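Side-chain contact in phosphoglycerol transferase GacH (Streptococcus pyogenes MGAS5005, PDB 6DGM), which probably transfers glycerol phosphate onto the rhamnose polysaccharide of the streptococcal cell wall, this chain being its sulfatase-like domain of the LTA-synthase kind: residues Ile295-Thr300 and Phe319-Ser324. Residues are numbered along the deposited sequence; the frame is centred on the assembly and turned at random.
Sequences IWSNGT and FEHTDS. With CA (calcium ion), chain E.
A chi1 of -179° swings the H321 ring away from its own backbone nitrogen, off the last turn of helix 314-321 and obliquely along the final residues of strand 290-297, from I295 toward S297. In I295 the branch lying anti to the nitrogen is CG2, and this methyl lies over the ring at its near end, 3.8 Å from H321 CG. The carbonyl of the same residue sits over the same face near the rim, I295 O being 3.6 Å from H321 CE1; that oxygen also accepts a hydrogen bond from T75. S297 lies at the ring edge, in its plane, with OG 3.4 Å from H321 CD2. A beta-branched residue suits a buried strand position that must offer a methyl to a ring, and serine is small enough to let the edge come close while its hydroxyl bonds to T264. Histidine suits the junction because both ring nitrogens find partners, ND1 at T76 and NE2 at N301, which should hold the ring's rotation; N301 OD1 also accepts from S297 N, tying strand end to histidine. Beyond it the helix ends in a Schellman motif: D323 has positive phi, D323 N bonds to E320 O, and S324 N reaches F319 O at 2.9 Å. The S324 hydroxyl donates to T322 OG1 (2.8 Å). The D323 carboxylate binds calcium through OD1, at 2.4 Å, alongside the D31 carbonyl oxygen. Joining a helix's C-terminal turn to a strand end of the mixed sheet fits the alpha/beta core of the alkaline phosphatase-like sulfatase fold, with a calcium site separate from the manganese and glycerol phosphate site.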
ATOM      1  N   ILE A 295       7.090   4.280  -5.999  1.00 16.64           N
ATOM      2  CA  ILE A 295       7.191   5.329  -4.998  1.00 16.98           C
ATOM      3  C   ILE A 295       7.819   6.506  -5.733  1.00 17.01           C
ATOM      4  O   ILE A 295       8.984   6.433  -6.134  1.00 18.81           O
ATOM      5  CB  ILE A 295       8.033   4.900  -3.788  1.00 17.59           C
ATOM      6  CG1 ILE A 295       7.406   3.667  -3.116  1.00 17.41           C
ATOM      7  CG2 ILE A 295       8.119   6.050  -2.801  1.00 18.20           C
ATOM      8  CD1 ILE A 295       8.172   3.128  -1.900  1.00 18.41           C
ATOM      9  N   TRP A 296       7.021   7.553  -5.983  1.00 17.56           N
ATOM     10  CA  TRP A 296       7.392   8.642  -6.881  1.00 19.16           C
ATOM     11  C   TRP A 296       7.197   9.969  -6.165  1.00 19.23           C
ATOM     12  O   TRP A 296       6.121  10.216  -5.610  1.00 19.29           O
ATOM     13  CB  TRP A 296       6.488   8.610  -8.120  1.00 19.66           C
ATOM     14  CG  TRP A 296       6.680   9.731  -9.117  1.00 19.43           C
ATOM     15  CD1 TRP A 296       7.464   9.703 -10.224  1.00 20.16           C
ATOM     16  CD2 TRP A 296       6.056  11.022  -9.099  1.00 18.98           C
ATOM     17  NE1 TRP A 296       7.376  10.891 -10.900  1.00 20.12           N
ATOM     18  CE2 TRP A 296       6.520  11.722 -10.229  1.00 19.81           C
ATOM     19  CE3 TRP A 296       5.165  11.657  -8.232  1.00 18.73           C
ATOM     20  CZ2 TRP A 296       6.111  13.028 -10.527  1.00 21.27           C
ATOM     21  CZ3 TRP A 296       4.753  12.943  -8.525  1.00 19.91           C
ATOM     22  CH2 TRP A 296       5.220  13.617  -9.668  1.00 21.36           C
ATOM     23  N   SER A 297       8.228  10.821  -6.198  1.00 18.84           N
ATOM     24  CA  SER A 297       8.177  12.188  -5.690  1.00 19.51           C
ATOM     25  C   SER A 297       8.100  13.177  -6.849  1.00 20.32           C
ATOM     26  O   SER A 297       8.530  12.894  -7.972  1.00 21.47           O
ATOM     27  CB  SER A 297       9.415  12.513  -4.845  1.00 21.04           C
ATOM     28  OG  SER A 297       9.620  11.572  -3.813  1.00 21.86           O
ATOM     29  N   ASN A 298       7.567  14.357  -6.558  1.00 19.61           N
ATOM     30  CA  ASN A 298       7.339  15.361  -7.591  1.00 22.86           C
ATOM     31  C   ASN A 298       8.556  16.221  -7.882  1.00 26.45           C
ATOM     32  O   ASN A 298       8.451  17.159  -8.677  1.00 29.67           O
ATOM     33  CB  ASN A 298       6.123  16.224  -7.251  1.00 21.82           C
ATOM     34  CG  ASN A 298       6.352  17.130  -6.072  1.00 21.70           C
ATOM     35  OD1 ASN A 298       7.276  16.930  -5.266  1.00 21.00           O
ATOM     36  ND2 ASN A 298       5.505  18.140  -5.956  1.00 21.27           N
ATOM     37  N   GLY A 299       9.699  15.914  -7.280  1.00 28.66           N
ATOM     38  CA  GLY A 299      10.946  16.569  -7.634  1.00 31.12           C
ATOM     39  C   GLY A 299      11.894  15.566  -8.256  1.00 34.61           C
ATOM     40  O   GLY A 299      11.514  14.848  -9.185  1.00 36.67           O
ATOM     41  N   THR A 300      13.109  15.480  -7.736  1.00 32.61           N
ATOM     42  CA  THR A 300      14.088  14.516  -8.212  1.00 34.80           C
ATOM     43  C   THR A 300      13.879  13.191  -7.498  1.00 32.79           C
ATOM     44  O   THR A 300      13.602  13.158  -6.297  1.00 38.98           O
ATOM     45  CB  THR A 300      15.502  15.041  -7.949  1.00 39.19           C
ATOM     46  OG1 THR A 300      15.665  16.315  -8.593  1.00 41.06           O
ATOM     47  CG2 THR A 300      16.540  14.071  -8.487  1.00 44.60           C
ATOM     48  N   PHE A 319      10.301   6.229   3.717  1.00 19.70           N
ATOM     49  CA  PHE A 319      11.332   6.960   4.447  1.00 19.37           C
ATOM     50  C   PHE A 319      12.663   6.908   3.709  1.00 20.32           C
ATOM     51  O   PHE A 319      13.372   7.917   3.617  1.00 21.14           O
ATOM     52  CB  PHE A 319      11.498   6.388   5.854  1.00 20.97           C
ATOM     53  CG  PHE A 319      10.515   6.929   6.868  1.00 23.72           C
ATOM     54  CD1 PHE A 319       9.212   6.466   6.918  1.00 26.22           C
ATOM     55  CD2 PHE A 319      10.909   7.887   7.786  1.00 23.70           C
ATOM     56  CE1 PHE A 319       8.320   6.960   7.867  1.00 27.58           C
ATOM     57  CE2 PHE A 319      10.027   8.389   8.717  1.00 24.86           C
ATOM     58  CZ  PHE A 319       8.732   7.934   8.764  1.00 26.85           C
ATOM     59  N   GLU A 320      13.030   5.734   3.184  1.00 20.84           N
ATOM     60  CA  GLU A 320      14.298   5.630   2.469  1.00 22.16           C
ATOM     61  C   GLU A 320      14.276   6.471   1.197  1.00 22.19           C
ATOM     62  O   GLU A 320      15.240   7.189   0.894  1.00 23.06           O
ATOM     63  CB  GLU A 320      14.597   4.173   2.135  1.00 23.05           C
ATOM     64  CG  GLU A 320      15.951   3.985   1.493  1.00 24.60           C
ATOM     65  CD  GLU A 320      16.135   2.610   0.916  1.00 26.50           C
ATOM     66  OE1 GLU A 320      15.175   2.080   0.292  1.00 26.68           O
ATOM     67  OE2 GLU A 320      17.235   2.059   1.084  1.00 28.41           O
ATOM     68  N   HIS A 321      13.189   6.379   0.427  1.00 20.55           N
ATOM     69  CA  HIS A 321      13.122   7.088  -0.847  1.00 21.55           C
ATOM     70  C   HIS A 321      13.224   8.593  -0.641  1.00 22.25           C
ATOM     71  O   HIS A 321      13.909   9.286  -1.400  1.00 24.02           O
ATOM     72  CB  HIS A 321      11.827   6.728  -1.597  1.00 20.26           C
ATOM     73  CG  HIS A 321      11.708   7.396  -2.925  1.00 21.42           C
ATOM     74  ND1 HIS A 321      12.377   6.944  -4.041  1.00 21.84           N
ATOM     75  CD2 HIS A 321      11.042   8.510  -3.306  1.00 21.44           C
ATOM     76  CE1 HIS A 321      12.127   7.754  -5.058  1.00 22.28           C
ATOM     77  NE2 HIS A 321      11.313   8.707  -4.640  1.00 21.49           N
ATOM     78  N   THR A 322      12.560   9.113   0.388  1.00 22.15           N
ATOM     79  CA  THR A 322      12.581  10.530   0.685  1.00 23.62           C
ATOM     80  C   THR A 322      13.739  10.944   1.588  1.00 25.41           C
ATOM     81  O   THR A 322      13.820  12.123   1.943  1.00 27.23           O
ATOM     82  CB  THR A 322      11.270  10.959   1.345  1.00 22.82           C
ATOM     83  OG1 THR A 322      11.104  10.291   2.600  1.00 22.48           O
ATOM     84  CG2 THR A 322      10.096  10.650   0.433  1.00 22.82           C
ATOM     85  N   ASP A 323      14.615  10.014   1.975  1.00 25.11           N
ATOM     86  CA  ASP A 323      15.773  10.308   2.837  1.00 24.46           C
ATOM     87  C   ASP A 323      15.348  10.935   4.166  1.00 24.46           C
ATOM     88  O   ASP A 323      15.991  11.857   4.679  1.00 26.29           O
ATOM     89  CB  ASP A 323      16.804  11.178   2.110  1.00 25.98           C
ATOM     90  CG  ASP A 323      18.207  10.991   2.647  1.00 29.08           C
ATOM     91  OD1 ASP A 323      18.589   9.829   2.903  1.00 29.31           O
ATOM     92  OD2 ASP A 323      18.923  12.001   2.788  1.00 32.06           O
ATOM     93  N   SER A 324      14.260  10.419   4.737  1.00 22.60           N
ATOM     94  CA  SER A 324      13.700  10.948   5.974  1.00 22.36           C
ATOM     95  C   SER A 324      14.199  10.178   7.194  1.00 22.52           C
ATOM     96  O   SER A 324      14.379   8.958   7.148  1.00 22.87           O
ATOM     97  CB  SER A 324      12.170  10.880   5.927  1.00 22.28           C
ATOM     98  OG  SER A 324      11.695  11.755   4.926  1.00 23.77           O
TER
HETATM   99 CA    CA E 903      20.984   9.697   2.616  1.00 44.06          CA
HETATM  100  O   HOH W   1      21.747  12.007   3.006  1.00 43.61           O
HETATM  101  O   HOH W   2      20.718   7.342   3.889  1.00 48.83           O
HETATM  102  O   HOH W   3      23.611   9.226   2.047  1.00 48.27           O